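Local structure of methyltransferase (Pyrococcus horikoshii, 1IXK) at residues 189-194 against 240-245; 253-258 against 306-311. The protein probably transfers a methyl group from S-adenosyl-L-methionine to carbon 5 of cytidine in RNA. One frame throughout, in Å; residues are numbered along the deposited sequence.

Contact 1 (189-194 against 240-245); sequences DKILLD and GILVYS
I191 and L193 pair in parallel with L242 and Y244 in the central sheet of a Rossmann-like class I methyltransferase domain, the two strands running 10° apart. Five backbone hydrogen bonds alternate along the ladder: the O atoms of D189, I191 and L193 receive the N-H of I241, V243 and S245, and the O atoms of I241 and V243 receive those of I191 and L193. The bonds V243 N to I191 O and L193 N to V243 O run nearly along the C=O axis of their acceptors, the latter at 2.8 Å.

On the face bearing I191, L193, L242 and Y244, the two methyls of L242 divide their work: CD1 lies 3.7 Å from I191 CG2, and CD2 leans on L193 CB at 4.1 Å. Shortening L242 to an alanine is likely to open a gap between I191, L193 and L229 of helix 215-235, which packs over this face. L193 swings CG anti to its backbone N (chi1 175°), which lays CD2 alongside the Y244 ring, 3.7 Å from Y244 CD2.

On the other face, K190 bends at chi2 (-74°), bringing CD to 3.6 Å from I241 CB, while its NZ goes on to a salt bridge with E120. L192 and V243 lie side by side nearby, under helix 105-114. At the C-terminal end, D194, predicted to bind S-adenosyl-L-methionine, turns its carboxylate away from S245 toward K132, a long and weak ion pair. Here one water donates to both L193 O (3.0 Å) and S245 O (2.8 Å).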
loop_
_atom_site.group_PDB
_atom_site.type_symbol
_atom_site.label_atom_id
_atom_site.label_comp_id
_atom_site.label_asym_id
_atom_site.label_seq_id
_atom_site.Cartn_x
_atom_site.Cartn_y
_atom_site.Cartn_z
ATOM N N ASP A 189 6.055 7.277 -16.666
ATOM C CA ASP A 189 6.601 8.332 -15.817
ATOM C C ASP A 189 6.586 7.839 -14.373
ATOM O O ASP A 189 7.516 8.096 -13.609
ATOM C CB ASP A 189 5.736 9.602 -15.869
ATOM C CG ASP A 189 5.777 10.294 -17.214
ATOM O OD1 ASP A 189 6.890 10.592 -17.693
ATOM O OD2 ASP A 189 4.694 10.554 -17.779
ATOM N N LYS A 190 5.509 7.146 -14.007
ATOM C CA LYS A 190 5.323 6.651 -12.640
ATOM C C LYS A 190 4.733 5.244 -12.616
ATOM O O LYS A 190 3.893 4.901 -13.453
ATOM C CB LYS A 190 4.358 7.564 -11.878
ATOM C CG LYS A 190 4.751 9.025 -11.779
ATOM C CD LYS A 190 5.874 9.230 -10.802
ATOM C CE LYS A 190 5.789 10.605 -10.153
ATOM N NZ LYS A 190 5.708 11.708 -11.137
ATOM N N ILE A 191 5.167 4.443 -11.648
ATOM C CA ILE A 191 4.655 3.086 -11.497
ATOM C C ILE A 191 4.321 2.785 -10.042
ATOM O O ILE A 191 5.113 3.059 -9.144
ATOM C CB ILE A 191 5.675 2.038 -11.993
ATOM C CG1 ILE A 191 5.889 2.218 -13.497
ATOM C CG2 ILE A 191 5.177 0.618 -11.671
ATOM C CD1 ILE A 191 6.815 1.220 -14.112
ATOM N N LEU A 192 3.134 2.236 -9.814
ATOM C CA LEU A 192 2.713 1.869 -8.470
ATOM C C LEU A 192 2.752 0.345 -8.392
ATOM O O LEU A 192 2.019 -0.331 -9.110
ATOM C CB LEU A 192 1.286 2.357 -8.186
ATOM C CG LEU A 192 0.818 2.207 -6.730
ATOM C CD1 LEU A 192 1.629 3.157 -5.840
ATOM C CD2 LEU A 192 -0.672 2.531 -6.616
ATOM N N LEU A 193 3.628 -0.185 -7.544
ATOM C CA LEU A 193 3.741 -1.629 -7.363
ATOM C C LEU A 193 3.307 -1.927 -5.944
ATOM O O LEU A 193 4.130 -2.020 -5.023
ATOM C CB LEU A 193 5.180 -2.100 -7.590
ATOM C CG LEU A 193 5.479 -3.580 -7.330
ATOM C CD1 LEU A 193 4.430 -4.476 -8.005
ATOM C CD2 LEU A 193 6.869 -3.888 -7.853
ATOM N N ASP A 194 1.995 -2.055 -5.780
ATOM C CA ASP A 194 1.380 -2.316 -4.491
ATOM C C ASP A 194 0.886 -3.750 -4.406
ATOM O O ASP A 194 0.076 -4.186 -5.222
ATOM C CB ASP A 194 0.207 -1.354 -4.275
ATOM C CG ASP A 194 -0.726 -1.281 -5.484
ATOM O OD1 ASP A 194 -1.958 -1.245 -5.281
ATOM O OD2 ASP A 194 -0.233 -1.248 -6.635
ATOM N N GLY A 240 12.313 8.263 -13.902
ATOM C CA GLY A 240 10.966 7.898 -13.490
ATOM C C GLY A 240 10.917 7.397 -12.057
ATOM O O GLY A 240 11.945 7.021 -11.490
ATOM N N ILE A 241 9.719 7.372 -11.474
ATOM C CA ILE A 241 9.546 6.938 -10.092
ATOM C C ILE A 241 8.657 5.709 -9.956
ATOM O O ILE A 241 7.624 5.595 -10.625
ATOM C CB ILE A 241 8.898 8.060 -9.239
ATOM C CG1 ILE A 241 9.680 9.367 -9.399
ATOM C CG2 ILE A 241 8.823 7.628 -7.765
ATOM C CD1 ILE A 241 11.087 9.322 -8.866
ATOM N N LEU A 242 9.061 4.789 -9.086
ATOM C CA LEU A 242 8.268 3.597 -8.816
ATOM C C LEU A 242 8.120 3.498 -7.308
ATOM O O LEU A 242 9.097 3.649 -6.569
ATOM C CB LEU A 242 8.948 2.330 -9.356
ATOM C CG LEU A 242 8.158 1.021 -9.164
ATOM C CD1 LEU A 242 8.501 0.040 -10.275
ATOM C CD2 LEU A 242 8.443 0.416 -7.794
ATOM N N VAL A 243 6.895 3.288 -6.842
ATOM C CA VAL A 243 6.673 3.140 -5.417
ATOM C C VAL A 243 6.314 1.685 -5.190
ATOM O O VAL A 243 5.415 1.142 -5.833
ATOM C CB VAL A 243 5.551 4.070 -4.897
ATOM C CG1 VAL A 243 5.113 3.627 -3.505
ATOM C CG2 VAL A 243 6.070 5.498 -4.837
ATOM N N TYR A 244 7.065 1.064 -4.293
ATOM C CA TYR A 244 6.921 -0.336 -3.941
ATOM C C TYR A 244 6.352 -0.447 -2.539
ATOM O O TYR A 244 6.864 0.170 -1.609
ATOM C CB TYR A 244 8.302 -0.994 -4.003
ATOM C CG TYR A 244 8.361 -2.441 -3.567
ATOM C CD1 TYR A 244 8.429 -2.788 -2.218
ATOM C CD2 TYR A 244 8.387 -3.460 -4.512
ATOM C CE1 TYR A 244 8.533 -4.125 -1.821
ATOM C CE2 TYR A 244 8.484 -4.798 -4.131
ATOM C CZ TYR A 244 8.561 -5.122 -2.790
ATOM O OH TYR A 244 8.690 -6.444 -2.431
ATOM N N SER A 245 5.290 -1.229 -2.380
ATOM C CA SER A 245 4.701 -1.383 -1.062
ATOM C C SER A 245 4.116 -2.768 -0.859
ATOM O O SER A 245 3.723 -3.436 -1.821
ATOM C CB SER A 245 3.604 -0.330 -0.839
ATOM O OG SER A 245 2.515 -0.505 -1.732
HETATM O O HOH W 1 4.551 -4.825 -4.075
#

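Contact 2 (253-258 against 306-311); sequences ENEFVI and GFFIAK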
loop_
_atom_site.group_PDB
_atom_site.type_symbol
_atom_site.label_atom_id
_atom_site.label_comp_id
_atom_site.label_asym_id
_atom_site.label_seq_id
_atom_site.Cartn_x
_atom_site.Cartn_y
_atom_site.Cartn_z
ATOM N N GLU A 253 10.364 -10.004 1.881
ATOM C CA GLU A 253 9.448 -9.423 0.905
ATOM C C GLU A 253 9.591 -7.908 0.848
ATOM O O GLU A 253 8.997 -7.255 -0.016
ATOM C CB GLU A 253 7.993 -9.752 1.270
ATOM C CG GLU A 253 7.661 -11.226 1.368
ATOM C CD GLU A 253 6.255 -11.453 1.896
ATOM O OE1 GLU A 253 5.283 -11.159 1.169
ATOM O OE2 GLU A 253 6.126 -11.911 3.049
ATOM N N ASN A 254 10.374 -7.353 1.770
ATOM C CA ASN A 254 10.556 -5.906 1.846
ATOM C C ASN A 254 11.994 -5.432 1.617
ATOM O O ASN A 254 12.425 -5.236 0.473
ATOM C CB ASN A 254 10.066 -5.396 3.210
ATOM C CG ASN A 254 8.582 -5.655 3.438
ATOM O OD1 ASN A 254 7.799 -5.707 2.492
ATOM N ND2 ASN A 254 8.189 -5.790 4.700
ATOM N N GLU A 255 12.724 -5.237 2.711
ATOM C CA GLU A 255 14.112 -4.778 2.650
ATOM C C GLU A 255 15.008 -5.601 1.726
ATOM O O GLU A 255 15.842 -5.048 1.005
ATOM C CB GLU A 255 14.722 -4.758 4.055
ATOM C CG GLU A 255 14.179 -3.647 4.957
ATOM C CD GLU A 255 12.914 -4.023 5.715
ATOM O OE1 GLU A 255 12.367 -5.123 5.490
ATOM O OE2 GLU A 255 12.466 -3.203 6.544
ATOM N N PHE A 256 14.855 -6.921 1.759
ATOM C CA PHE A 256 15.665 -7.807 0.914
ATOM C C PHE A 256 15.420 -7.551 -0.573
ATOM O O PHE A 256 16.347 -7.593 -1.386
ATOM C CB PHE A 256 15.347 -9.273 1.213
ATOM C CG PHE A 256 15.971 -9.798 2.478
ATOM C CD1 PHE A 256 16.487 -8.935 3.438
ATOM C CD2 PHE A 256 16.009 -11.168 2.722
ATOM C CE1 PHE A 256 17.033 -9.427 4.627
ATOM C CE2 PHE A 256 16.550 -11.669 3.905
ATOM C CZ PHE A 256 17.061 -10.794 4.860
ATOM N N VAL A 257 14.165 -7.307 -0.930
ATOM C CA VAL A 257 13.820 -7.051 -2.320
ATOM C C VAL A 257 14.376 -5.700 -2.742
ATOM O O VAL A 257 14.903 -5.553 -3.848
ATOM C CB VAL A 257 12.292 -7.057 -2.527
ATOM C CG1 VAL A 257 11.957 -6.694 -3.970
ATOM C CG2 VAL A 257 11.731 -8.425 -2.180
ATOM N N ILE A 258 14.258 -4.712 -1.857
ATOM C CA ILE A 258 14.766 -3.374 -2.152
ATOM C C ILE A 258 16.299 -3.387 -2.261
ATOM O O ILE A 258 16.860 -2.750 -3.151
ATOM C CB ILE A 258 14.313 -2.355 -1.077
ATOM C CG1 ILE A 258 12.783 -2.293 -1.051
ATOM C CG2 ILE A 258 14.857 -0.963 -1.393
ATOM C CD1 ILE A 258 12.172 -2.053 -2.409
ATOM N N GLY A 306 0.607 -4.358 9.208
ATOM C CA GLY A 306 2.046 -4.214 9.050
ATOM C C GLY A 306 2.197 -3.698 7.631
ATOM O O GLY A 306 1.584 -4.244 6.719
ATOM N N PHE A 307 3.016 -2.672 7.431
ATOM C CA PHE A 307 3.157 -2.061 6.110
ATOM C C PHE A 307 4.612 -1.674 5.807
ATOM O O PHE A 307 5.372 -1.351 6.711
ATOM C CB PHE A 307 2.258 -0.816 6.095
ATOM C CG PHE A 307 2.225 -0.077 4.796
ATOM C CD1 PHE A 307 1.422 -0.513 3.748
ATOM C CD2 PHE A 307 2.967 1.091 4.634
ATOM C CE1 PHE A 307 1.343 0.215 2.559
ATOM C CE2 PHE A 307 2.896 1.821 3.455
ATOM C CZ PHE A 307 2.083 1.381 2.413
ATOM N N PHE A 308 4.983 -1.714 4.532
ATOM C CA PHE A 308 6.336 -1.357 4.094
ATOM C C PHE A 308 6.205 -0.579 2.800
ATOM O O PHE A 308 5.420 -0.947 1.927
ATOM C CB PHE A 308 7.169 -2.617 3.822
ATOM C CG PHE A 308 8.520 -2.336 3.220
ATOM C CD1 PHE A 308 9.588 -1.939 4.021
ATOM C CD2 PHE A 308 8.729 -2.481 1.845
ATOM C CE1 PHE A 308 10.848 -1.693 3.466
ATOM C CE2 PHE A 308 9.988 -2.235 1.279
ATOM C CZ PHE A 308 11.048 -1.841 2.097
ATOM N N ILE A 309 6.978 0.490 2.665
ATOM C CA ILE A 309 6.916 1.279 1.450
ATOM C C ILE A 309 8.270 1.886 1.119
ATOM O O ILE A 309 8.982 2.345 2.009
ATOM C CB ILE A 309 5.876 2.425 1.569
ATOM C CG1 ILE A 309 5.830 3.215 0.256
ATOM C CG2 ILE A 309 6.235 3.339 2.738
ATOM C CD1 ILE A 309 4.710 4.258 0.193
ATOM N N ALA A 310 8.609 1.888 -0.167
ATOM C CA ALA A 310 9.869 2.457 -0.633
ATOM C C ALA A 310 9.627 3.248 -1.908
ATOM O O ALA A 310 8.841 2.836 -2.764
ATOM C CB ALA A 310 10.888 1.357 -0.891
ATOM N N LYS A 311 10.305 4.386 -2.035
ATOM C CA LYS A 311 10.158 5.226 -3.217
ATOM C C LYS A 311 11.454 5.145 -4.013
ATOM O O LYS A 311 12.515 5.581 -3.557
ATOM C CB LYS A 311 9.863 6.668 -2.802
ATOM C CG LYS A 311 9.573 7.592 -3.964
ATOM C CD LYS A 311 8.940 8.881 -3.457
ATOM C CE LYS A 311 8.660 9.840 -4.591
ATOM N NZ LYS A 311 7.731 10.926 -4.153
#
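N254 lies flat on the F308 ring, its amide and the phenyl plane only 13° apart. The two side chains overlap head to tail: N254 comes from the helix start and F308 from the strand. N254 CB sits over the middle of the ring, 3.4 Å from its centroid and almost along the ring normal, a CH-pi contact, while the amide continues past the rim of the ring toward F308 CB: N254 CG is 3.3 Å from F308 CG, and N254 ND2 reaches 3.4 Å from F308 CB. The amide is held in this pose from outside the pair, with OD1 accepting from T246 OG1 and ND2 donating to the carbonyl oxygen of S248, so both its polar ends are satisfied although the residue is buried.

With chi1 at 173°, F308 extends its ring away from the backbone N and out from the strand toward the start of helix 255-264. I258, one turn into that helix, meets the ring at its edge: CG1 lies in the ring plane, 3.6 Å from F308 CZ. CD1 of the same side chain reaches A310 CB at 3.9 Å, the next residue after F308 on this side of the strand.

E255 comes in aslant to F308, its carboxylate plane turned 50° from the ring, and OE2 stops 3.8 Å from F308 CE1. The bend at chi2 brings the carboxylate back to the ring, and OE2 is held by a salt bridge to R296 of strand 295-297 and by the backbone N of L279.

N254 occupies the N-cap position, but its side chain is spent on the ring and on T246 and S248 and makes no capping bond. The regular helical ladder starts with N254 O accepting from I258 N at 3.0 Å. This is helix-on-sheet packing of an alpha/beta methyltransferase domain, with the first turn of helix 255-264 laid against strand 307-314.

Along the chain, strand 188-194 comes first; helix 215-235 then lies on the way to strand 240-246, and contact 1 closes this parallel crossover. The chain passes the predicted nucleophile C247 and enters helix 255-264. After short strands 267-270, 276-277 and 295-297, strand 307-314 returns antiparallel beside 240-246, and contact 2 closes the loop from the start of helix 255-264 to this strand. The two contacts are in series, neither nested nor crossed, with centres about 12 Å apart. Y244 joins them twice: its OH probably hydrogen-bonds E253 O at 2.6 Å, and its O probably accepts from A310 N at 2.8 Å. Together they tie the sheet's parallel core to its antiparallel C-terminal strand and the helix over it.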